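Local coordinates for farnesyltransferase, putative (Trypanosoma cruzi, PDB 3WCA), which probably catalyses the reductive condensation of two farnesyl diphosphate molecules to squalene, the step that opens lanosterol biosynthesis, at residues 195-207 with 280-294. The protein carries 1 engineered substitution. Numbering follows the deposited sequence.
Sequences HMGLFLQKTNIIR and SAIPQVMAMATLSLV. With FPS (S-[(2E,6E)-3,7,11-trimethyldodeca-2,6,10-trienyl] trihydrogen thiodiphosphate), chain E.
F199 enters helix 280-294 as a knob into a hole made by Q284, A287, M288 and L291, pairing two helices of the all-helical squalene/phytoene synthase fold; segments 195-207 and 280-294 run 37° from parallel, their axes 9.4 Å apart at closest approach. Its CG lies anti to the backbone N, which carries the ring into that hole. CB and then CD2 face Q284 OE1, which lies near the ring plane, 3.2 Å from F199 CD2, the ring and amide planes 30° apart. CE2 then rests on the methyl of A287, CE1 on L291 CD2, and CZ on M288 CE, 3.8 Å away; M288 SD adds an oblique Met-aromatic contact. Over the centre of one ring face stands T203 OG1, which donates a hydrogen bond to F199 O one turn back.

Q284 bends at chi2 and passes between M196 and L200. Its NE2 donates to M196 O over 3.1 Å, nearly straight at 162° but from above the carbonyl plane; the same oxygen also takes a weak helical bond from L200 N. Q284 OE1, in contrast, is buried without a hydrogen-bond partner.

L200 lies between the helix interface and the ligand pocket: CD2 packs on A287 CB, while CD1 meets both P283 CB and C8 of the farnesyl thiodiphosphate. M196 does likewise, its CB facing the tail of the farnesyl chain and its CE lying on Q284. Helix 261-269 adds V264 against M196 and Q284 and V261 against F199 and M288. Further along, T203 CG2 reaches T290 CG2 at 3.8 Å, and beyond it I206 CG2 meets V294 CG2 at 3.9 Å.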
ATOM      1  N   HIS A 195       8.210   6.267  -1.971  1.00 25.20           N
ATOM      2  CA  HIS A 195       7.493   6.365  -3.230  1.00 25.95           C
ATOM      3  C   HIS A 195       6.844   5.003  -3.534  1.00 26.58           C
ATOM      4  O   HIS A 195       5.690   4.935  -3.946  1.00 26.12           O
ATOM      5  CB  HIS A 195       8.452   6.726  -4.365  1.00 28.23           C
ATOM      6  CG  HIS A 195       8.759   8.189  -4.464  1.00 32.52           C
ATOM      7  ND1 HIS A 195       7.817   9.123  -4.838  1.00 30.86           N
ATOM      8  CD2 HIS A 195       9.908   8.876  -4.253  1.00 32.91           C
ATOM      9  CE1 HIS A 195       8.372  10.322  -4.855  1.00 31.24           C
ATOM     10  NE2 HIS A 195       9.640  10.199  -4.503  1.00 33.89           N
ATOM     11  N   MET A 196       7.597   3.925  -3.324  1.00 24.74           N
ATOM     12  CA  MET A 196       7.106   2.569  -3.572  1.00 24.44           C
ATOM     13  C   MET A 196       5.823   2.335  -2.782  1.00 24.77           C
ATOM     14  O   MET A 196       4.844   1.836  -3.321  1.00 24.14           O
ATOM     15  CB  MET A 196       8.173   1.535  -3.168  1.00 25.75           C
ATOM     16  CG  MET A 196       9.378   1.449  -4.128  1.00 24.37           C
ATOM     17  SD  MET A 196       9.100   0.271  -5.505  1.00 30.06           S
ATOM     18  CE  MET A 196       8.986  -1.266  -4.548  1.00 24.38           C
ATOM     19  N   GLY A 197       5.830   2.714  -1.505  1.00 23.01           N
ATOM     20  CA  GLY A 197       4.648   2.542  -0.688  1.00 22.91           C
ATOM     21  C   GLY A 197       3.492   3.420  -1.155  1.00 25.10           C
ATOM     22  O   GLY A 197       2.340   2.981  -1.171  1.00 23.04           O
ATOM     23  N   LEU A 198       3.797   4.655  -1.553  1.00 23.96           N
ATOM     24  CA  LEU A 198       2.752   5.566  -1.994  1.00 25.87           C
ATOM     25  C   LEU A 198       2.081   5.123  -3.273  1.00 24.81           C
ATOM     26  O   LEU A 198       0.869   5.259  -3.405  1.00 28.80           O
ATOM     27  CB  LEU A 198       3.293   6.991  -2.157  1.00 25.80           C
ATOM     28  CG  LEU A 198       3.032   7.902  -0.950  1.00 26.15           C
ATOM     29  CD1 LEU A 198       3.660   7.297   0.282  1.00 26.70           C
ATOM     30  CD2 LEU A 198       3.599   9.300  -1.206  1.00 27.07           C
ATOM     31  N   PHE A 199       2.850   4.581  -4.212  1.00 24.79           N
ATOM     32  CA  PHE A 199       2.261   4.128  -5.458  1.00 23.81           C
ATOM     33  C   PHE A 199       1.224   3.052  -5.198  1.00 24.76           C
ATOM     34  O   PHE A 199       0.155   3.058  -5.806  1.00 25.61           O
ATOM     35  CB  PHE A 199       3.318   3.582  -6.417  1.00 23.17           C
ATOM     36  CG  PHE A 199       2.774   3.272  -7.798  1.00 24.71           C
ATOM     37  CD1 PHE A 199       2.162   4.273  -8.558  1.00 23.29           C
ATOM     38  CD2 PHE A 199       2.860   1.988  -8.330  1.00 22.61           C
ATOM     39  CE1 PHE A 199       1.643   4.003  -9.824  1.00 23.67           C
ATOM     40  CE2 PHE A 199       2.343   1.699  -9.599  1.00 22.49           C
ATOM     41  CZ  PHE A 199       1.736   2.698 -10.348  1.00 23.55           C
ATOM     42  N   LEU A 200       1.533   2.127  -4.294  1.00 23.22           N
ATOM     43  CA  LEU A 200       0.593   1.062  -3.984  1.00 25.85           C
ATOM     44  C   LEU A 200      -0.633   1.589  -3.246  1.00 25.21           C
ATOM     45  O   LEU A 200      -1.764   1.280  -3.613  1.00 23.66           O
ATOM     46  CB  LEU A 200       1.243  -0.038  -3.120  1.00 25.67           C
ATOM     47  CG  LEU A 200       2.485  -0.790  -3.623  1.00 30.07           C
ATOM     48  CD1 LEU A 200       2.747  -2.003  -2.702  1.00 26.75           C
ATOM     49  CD2 LEU A 200       2.269  -1.256  -5.060  1.00 27.10           C
ATOM     50  N   GLN A 201      -0.405   2.387  -2.206  1.00 25.56           N
ATOM     51  CA  GLN A 201      -1.506   2.891  -1.417  1.00 25.66           C
ATOM     52  C   GLN A 201      -2.434   3.752  -2.267  1.00 24.81           C
ATOM     53  O   GLN A 201      -3.639   3.596  -2.204  1.00 26.55           O
ATOM     54  CB  GLN A 201      -0.981   3.687  -0.209  1.00 25.24           C
ATOM     55  CG  GLN A 201      -2.062   4.095   0.806  1.00 29.00           C
ATOM     56  CD  GLN A 201      -2.797   2.901   1.419  1.00 33.61           C
ATOM     57  OE1 GLN A 201      -2.181   1.913   1.807  1.00 37.13           O
ATOM     58  NE2 GLN A 201      -4.116   3.000   1.517  1.00 34.86           N
ATOM     59  N   LYS A 202      -1.869   4.636  -3.076  1.00 24.74           N
ATOM     60  CA  LYS A 202      -2.686   5.518  -3.899  1.00 27.62           C
ATOM     61  C   LYS A 202      -3.511   4.775  -4.948  1.00 27.77           C
ATOM     62  O   LYS A 202      -4.669   5.125  -5.184  1.00 28.11           O
ATOM     63  CB  LYS A 202      -1.811   6.596  -4.556  1.00 24.78           C
ATOM     64  CG  LYS A 202      -1.266   7.615  -3.553  1.00 24.22           C
ATOM     65  CD  LYS A 202      -0.651   8.823  -4.246  1.00 23.27           C
ATOM     66  CE  LYS A 202      -0.089   9.818  -3.239  1.00 22.16           C
ATOM     67  NZ  LYS A 202       0.534  11.005  -3.905  1.00 24.78           N
ATOM     68  N   THR A 203      -2.933   3.751  -5.572  1.00 27.23           N
ATOM     69  CA  THR A 203      -3.677   2.996  -6.571  1.00 24.76           C
ATOM     70  C   THR A 203      -4.850   2.313  -5.881  1.00 25.09           C
ATOM     71  O   THR A 203      -5.941   2.242  -6.435  1.00 25.36           O
ATOM     72  CB  THR A 203      -2.790   1.958  -7.280  1.00 24.60           C
ATOM     73  OG1 THR A 203      -1.694   2.633  -7.913  1.00 26.03           O
ATOM     74  CG2 THR A 203      -3.579   1.224  -8.358  1.00 26.14           C
ATOM     75  N   ASN A 204      -4.650   1.842  -4.655  1.00 24.69           N
ATOM     76  CA  ASN A 204      -5.757   1.200  -3.971  1.00 26.05           C
ATOM     77  C   ASN A 204      -6.805   2.229  -3.571  1.00 25.30           C
ATOM     78  O   ASN A 204      -7.990   1.983  -3.715  1.00 25.60           O
ATOM     79  CB  ASN A 204      -5.281   0.425  -2.741  1.00 29.55           C
ATOM     80  CG  ASN A 204      -4.454  -0.809  -3.106  1.00 33.94           C
ATOM     81  OD1 ASN A 204      -4.475  -1.276  -4.247  1.00 35.24           O
ATOM     82  ND2 ASN A 204      -3.734  -1.342  -2.132  1.00 37.42           N
ATOM     83  N   ILE A 205      -6.373   3.382  -3.067  1.00 23.52           N
ATOM     84  CA  ILE A 205      -7.318   4.424  -2.664  1.00 24.94           C
ATOM     85  C   ILE A 205      -8.176   4.852  -3.862  1.00 25.61           C
ATOM     86  O   ILE A 205      -9.388   5.095  -3.731  1.00 24.83           O
ATOM     87  CB  ILE A 205      -6.567   5.650  -2.056  1.00 26.08           C
ATOM     88  CG1 ILE A 205      -6.227   5.357  -0.591  1.00 26.66           C
ATOM     89  CG2 ILE A 205      -7.428   6.920  -2.151  1.00 28.32           C
ATOM     90  CD1 ILE A 205      -5.330   6.408   0.075  1.00 25.68           C
ATOM     91  N   ILE A 206      -7.547   4.926  -5.033  1.00 24.38           N
ATOM     92  CA  ILE A 206      -8.250   5.294  -6.248  1.00 24.22           C
ATOM     93  C   ILE A 206      -9.249   4.203  -6.642  1.00 27.32           C
ATOM     94  O   ILE A 206     -10.419   4.496  -6.917  1.00 23.56           O
ATOM     95  CB  ILE A 206      -7.271   5.508  -7.420  1.00 23.98           C
ATOM     96  CG1 ILE A 206      -6.424   6.753  -7.168  1.00 21.92           C
ATOM     97  CG2 ILE A 206      -8.039   5.629  -8.729  1.00 26.00           C
ATOM     98  CD1 ILE A 206      -5.347   6.992  -8.217  1.00 20.28           C
ATOM     99  N   ARG A 207      -8.785   2.954  -6.666  1.00 27.75           N
ATOM    100  CA  ARG A 207      -9.628   1.818  -7.043  1.00 29.28           C
ATOM    101  C   ARG A 207     -10.801   1.593  -6.098  1.00 29.53           C
ATOM    102  O   ARG A 207     -11.892   1.235  -6.545  1.00 31.34           O
ATOM    103  CB  ARG A 207      -8.809   0.508  -7.098  1.00 28.97           C
ATOM    104  CG  ARG A 207      -9.657  -0.755  -7.441  1.00 33.39           C
ATOM    105  CD  ARG A 207      -9.038  -2.067  -6.895  1.00 35.49           C
ATOM    106  NE  ARG A 207      -8.830  -2.006  -5.447  1.00 39.38           N
ATOM    107  CZ  ARG A 207      -7.969  -2.773  -4.774  1.00 42.06           C
ATOM    108  NH1 ARG A 207      -7.237  -3.674  -5.427  1.00 40.96           N
ATOM    109  NH2 ARG A 207      -7.810  -2.619  -3.456  1.00 33.89           N
ATOM    110  N   SER A 280       9.248  -7.488  -4.088  1.00 24.88           N
ATOM    111  CA  SER A 280       9.093  -6.036  -4.232  1.00 25.80           C
ATOM    112  C   SER A 280       8.437  -5.576  -5.538  1.00 26.02           C
ATOM    113  O   SER A 280       7.670  -4.607  -5.559  1.00 25.81           O
ATOM    114  CB  SER A 280      10.466  -5.357  -4.109  1.00 22.47           C
ATOM    115  OG  SER A 280      11.039  -5.570  -2.819  1.00 24.61           O
ATOM    116  N   ALA A 281       8.730  -6.293  -6.616  1.00 24.79           N
ATOM    117  CA  ALA A 281       8.231  -5.961  -7.945  1.00 25.16           C
ATOM    118  C   ALA A 281       6.783  -6.307  -8.241  1.00 25.29           C
ATOM    119  O   ALA A 281       6.062  -5.505  -8.827  1.00 28.34           O
ATOM    120  CB  ALA A 281       9.116  -6.615  -8.992  1.00 21.64           C
ATOM    121  N   ILE A 282       6.369  -7.504  -7.851  1.00 22.31           N
ATOM    122  CA  ILE A 282       5.023  -7.968  -8.135  1.00 22.87           C
ATOM    123  C   ILE A 282       3.905  -7.014  -7.740  1.00 23.33           C
ATOM    124  O   ILE A 282       3.033  -6.730  -8.547  1.00 23.93           O
ATOM    125  CB  ILE A 282       4.808  -9.366  -7.521  1.00 21.98           C
ATOM    126  CG1 ILE A 282       5.641 -10.379  -8.326  1.00 20.44           C
ATOM    127  CG2 ILE A 282       3.321  -9.735  -7.494  1.00 20.10           C
ATOM    128  CD1 ILE A 282       5.700 -11.780  -7.714  1.00 20.77           C
ATOM    129  N   PRO A 283       3.915  -6.507  -6.501  1.00 23.24           N
ATOM    130  CA  PRO A 283       2.845  -5.585  -6.120  1.00 22.42           C
ATOM    131  C   PRO A 283       2.883  -4.302  -6.961  1.00 23.68           C
ATOM    132  O   PRO A 283       1.836  -3.743  -7.297  1.00 26.13           O
ATOM    133  CB  PRO A 283       3.131  -5.328  -4.639  1.00 23.97           C
ATOM    134  CG  PRO A 283       3.802  -6.641  -4.195  1.00 21.92           C
ATOM    135  CD  PRO A 283       4.763  -6.830  -5.341  1.00 21.69           C
ATOM    136  N   GLN A 284       4.081  -3.840  -7.307  1.00 22.13           N
ATOM    137  CA  GLN A 284       4.200  -2.637  -8.113  1.00 23.42           C
ATOM    138  C   GLN A 284       3.629  -2.875  -9.513  1.00 22.84           C
ATOM    139  O   GLN A 284       2.881  -2.049 -10.029  1.00 22.83           O
ATOM    140  CB  GLN A 284       5.664  -2.185  -8.226  1.00 21.57           C
ATOM    141  CG  GLN A 284       6.341  -1.799  -6.897  1.00 22.71           C
ATOM    142  CD  GLN A 284       5.641  -0.663  -6.182  1.00 22.06           C
ATOM    143  OE1 GLN A 284       5.124   0.260  -6.817  1.00 24.49           O
ATOM    144  NE2 GLN A 284       5.625  -0.715  -4.856  1.00 19.12           N
ATOM    145  N   VAL A 285       3.979  -3.996 -10.135  1.00 21.72           N
ATOM    146  CA  VAL A 285       3.456  -4.274 -11.469  1.00 22.75           C
ATOM    147  C   VAL A 285       1.921  -4.416 -11.423  1.00 24.55           C
ATOM    148  O   VAL A 285       1.222  -3.970 -12.331  1.00 26.93           O
ATOM    149  CB  VAL A 285       4.090  -5.543 -12.058  1.00 22.45           C
ATOM    150  CG1 VAL A 285       3.447  -5.878 -13.395  1.00 23.90           C
ATOM    151  CG2 VAL A 285       5.590  -5.332 -12.230  1.00 23.38           C
ATOM    152  N   MET A 286       1.404  -5.022 -10.361  1.00 25.16           N
ATOM    153  CA  MET A 286      -0.041  -5.187 -10.189  1.00 28.20           C
ATOM    154  C   MET A 286      -0.731  -3.825 -10.037  1.00 28.24           C
ATOM    155  O   MET A 286      -1.835  -3.617 -10.528  1.00 28.95           O
ATOM    156  CB  MET A 286      -0.322  -6.002  -8.938  1.00 29.43           C
ATOM    157  CG  MET A 286       0.336  -7.337  -8.949  1.00 37.72           C
ATOM    158  SD  MET A 286      -0.878  -8.552  -9.310  1.00 48.60           S
ATOM    159  CE  MET A 286      -0.980  -9.259  -7.659  1.00 43.79           C
ATOM    160  N   ALA A 287      -0.076  -2.917  -9.323  1.00 26.70           N
ATOM    161  CA  ALA A 287      -0.619  -1.586  -9.103  1.00 27.76           C
ATOM    162  C   ALA A 287      -0.708  -0.836 -10.425  1.00 26.48           C
ATOM    163  O   ALA A 287      -1.709  -0.174 -10.699  1.00 27.95           O
ATOM    164  CB  ALA A 287       0.258  -0.815  -8.112  1.00 25.46           C
ATOM    165  N   MET A 288       0.330  -0.946 -11.249  1.00 26.07           N
ATOM    166  CA  MET A 288       0.318  -0.267 -12.535  1.00 26.21           C
ATOM    167  C   MET A 288      -0.754  -0.859 -13.452  1.00 27.18           C
ATOM    168  O   MET A 288      -1.355  -0.131 -14.246  1.00 26.84           O
ATOM    169  CB  MET A 288       1.690  -0.330 -13.205  1.00 26.67           C
ATOM    170  CG  MET A 288       1.776   0.474 -14.509  1.00 34.70           C
ATOM    171  SD  MET A 288       1.655   2.290 -14.316  1.00 35.89           S
ATOM    172  CE  MET A 288       3.266   2.605 -13.799  1.00 40.86           C
ATOM    173  N   ALA A 289      -1.009  -2.166 -13.337  1.00 23.46           N
ATOM    174  CA  ALA A 289      -2.041  -2.799 -14.162  1.00 24.19           C
ATOM    175  C   ALA A 289      -3.407  -2.279 -13.709  1.00 25.00           C
ATOM    176  O   ALA A 289      -4.263  -1.944 -14.539  1.00 25.26           O
ATOM    177  CB  ALA A 289      -1.991  -4.334 -14.036  1.00 20.44           C
ATOM    178  N   THR A 290      -3.613  -2.208 -12.397  1.00 22.52           N
ATOM    179  CA  THR A 290      -4.870  -1.700 -11.865  1.00 23.46           C
ATOM    180  C   THR A 290      -5.053  -0.233 -12.288  1.00 26.38           C
ATOM    181  O   THR A 290      -6.121   0.166 -12.756  1.00 28.23           O
ATOM    182  CB  THR A 290      -4.881  -1.762 -10.340  1.00 25.09           C
ATOM    183  OG1 THR A 290      -4.796  -3.124  -9.925  1.00 27.23           O
ATOM    184  CG2 THR A 290      -6.151  -1.151  -9.778  1.00 23.20           C
ATOM    185  N   LEU A 291      -3.994   0.553 -12.124  1.00 23.75           N
ATOM    186  CA  LEU A 291      -4.016   1.958 -12.468  1.00 26.04           C
ATOM    187  C   LEU A 291      -4.359   2.177 -13.945  1.00 27.45           C
ATOM    188  O   LEU A 291      -5.089   3.112 -14.282  1.00 24.24           O
ATOM    189  CB  LEU A 291      -2.660   2.599 -12.157  1.00 25.68           C
ATOM    190  CG  LEU A 291      -2.683   4.130 -12.170  1.00 27.17           C
ATOM    191  CD1 LEU A 291      -3.485   4.629 -10.947  1.00 24.74           C
ATOM    192  CD2 LEU A 291      -1.259   4.677 -12.169  1.00 22.77           C
ATOM    193  N   SER A 292      -3.835   1.326 -14.821  1.00 29.16           N
ATOM    194  CA  SER A 292      -4.120   1.464 -16.249  1.00 30.70           C
ATOM    195  C   SER A 292      -5.584   1.136 -16.524  1.00 30.26           C
ATOM    196  O   SER A 292      -6.177   1.652 -17.465  1.00 33.53           O
ATOM    197  CB  SER A 292      -3.228   0.535 -17.072  1.00 31.00           C
ATOM    198  OG  SER A 292      -3.623  -0.812 -16.937  1.00 35.55           O
ATOM    199  N   LEU A 293      -6.165   0.283 -15.689  1.00 31.16           N
ATOM    200  CA  LEU A 293      -7.559  -0.115 -15.835  1.00 29.81           C
ATOM    201  C   LEU A 293      -8.540   0.903 -15.253  1.00 30.63           C
ATOM    202  O   LEU A 293      -9.618   1.103 -15.807  1.00 31.80           O
ATOM    203  CB  LEU A 293      -7.796  -1.465 -15.159  1.00 32.94           C
ATOM    204  CG  LEU A 293      -7.914  -2.697 -16.056  1.00 40.00           C
ATOM    205  CD1 LEU A 293      -6.663  -2.871 -16.902  1.00 42.01           C
ATOM    206  CD2 LEU A 293      -8.145  -3.920 -15.179  1.00 42.42           C
ATOM    207  N   VAL A 294      -8.186   1.542 -14.140  1.00 27.99           N
ATOM    208  CA  VAL A 294      -9.100   2.502 -13.541  1.00 28.01           C
ATOM    209  C   VAL A 294      -9.068   3.849 -14.231  1.00 27.97           C
ATOM    210  O   VAL A 294     -10.020   4.615 -14.135  1.00 30.76           O
ATOM    211  CB  VAL A 294      -8.825   2.750 -12.032  1.00 24.99           C
ATOM    212  CG1 VAL A 294      -8.924   1.450 -11.260  1.00 26.20           C
ATOM    213  CG2 VAL A 294      -7.473   3.418 -11.849  1.00 23.57           C
TER
HETATM  214  C1  FPS E 501      -3.237  -2.961   1.848  1.00 89.25           C
HETATM  215  S1  FPS E 501      -3.284  -4.631   2.665  1.00 95.67           S
HETATM  216  C2  FPS E 501      -1.842  -2.301   2.072  1.00 83.44           C
HETATM  217  C3  FPS E 501      -1.075  -1.504   1.229  1.00 77.80           C
HETATM  218  C4  FPS E 501      -1.484  -1.086  -0.166  1.00 78.08           C
HETATM  219  C5  FPS E 501       0.267  -1.043   1.752  1.00 71.09           C
HETATM  220  C6  FPS E 501       1.420  -2.092   1.817  1.00 61.80           C
HETATM  221  C7  FPS E 501       2.684  -1.377   1.389  1.00 51.52           C
HETATM  222  C8  FPS E 501       3.829  -1.936   0.973  1.00 45.16           C
HETATM  223  C10 FPS E 501       4.967  -0.963   0.607  1.00 40.53           C
HETATM  224  C9  FPS E 501       4.047  -3.450   0.854  1.00 44.63           C
HETATM  225  C11 FPS E 501       5.891  -1.526  -0.448  1.00 33.29           C
HETATM  226  C12 FPS E 501       7.204  -0.788  -0.392  1.00 28.65           C
HETATM  227  C13 FPS E 501       8.416  -1.320  -0.669  1.00 27.54           C
HETATM  228  C14 FPS E 501       8.633  -2.781  -1.084  1.00 28.51           C
HETATM  229  C15 FPS E 501       9.632  -0.403  -0.561  1.00 26.00           C
HETATM  230  PA  FPS E 501      -3.011  -6.123   1.256  1.00 96.16           P
HETATM  231  O1A FPS E 501      -1.726  -5.838   0.429  1.00 95.67           O
HETATM  232  O2A FPS E 501      -2.869  -7.423   2.006  1.00 94.91           O
HETATM  233  O3A FPS E 501      -4.355  -6.500   0.329  1.00 98.30           O
HETATM  234  PB  FPS E 501      -5.477  -5.619  -0.584  1.00100.21           P
HETATM  235  O1B FPS E 501      -5.734  -6.300  -1.961  1.00 98.75           O
HETATM  236  O2B FPS E 501      -6.851  -5.605   0.178  1.00 99.98           O
HETATM  237  O3B FPS E 501      -4.901  -4.180  -0.911  1.00100.45           O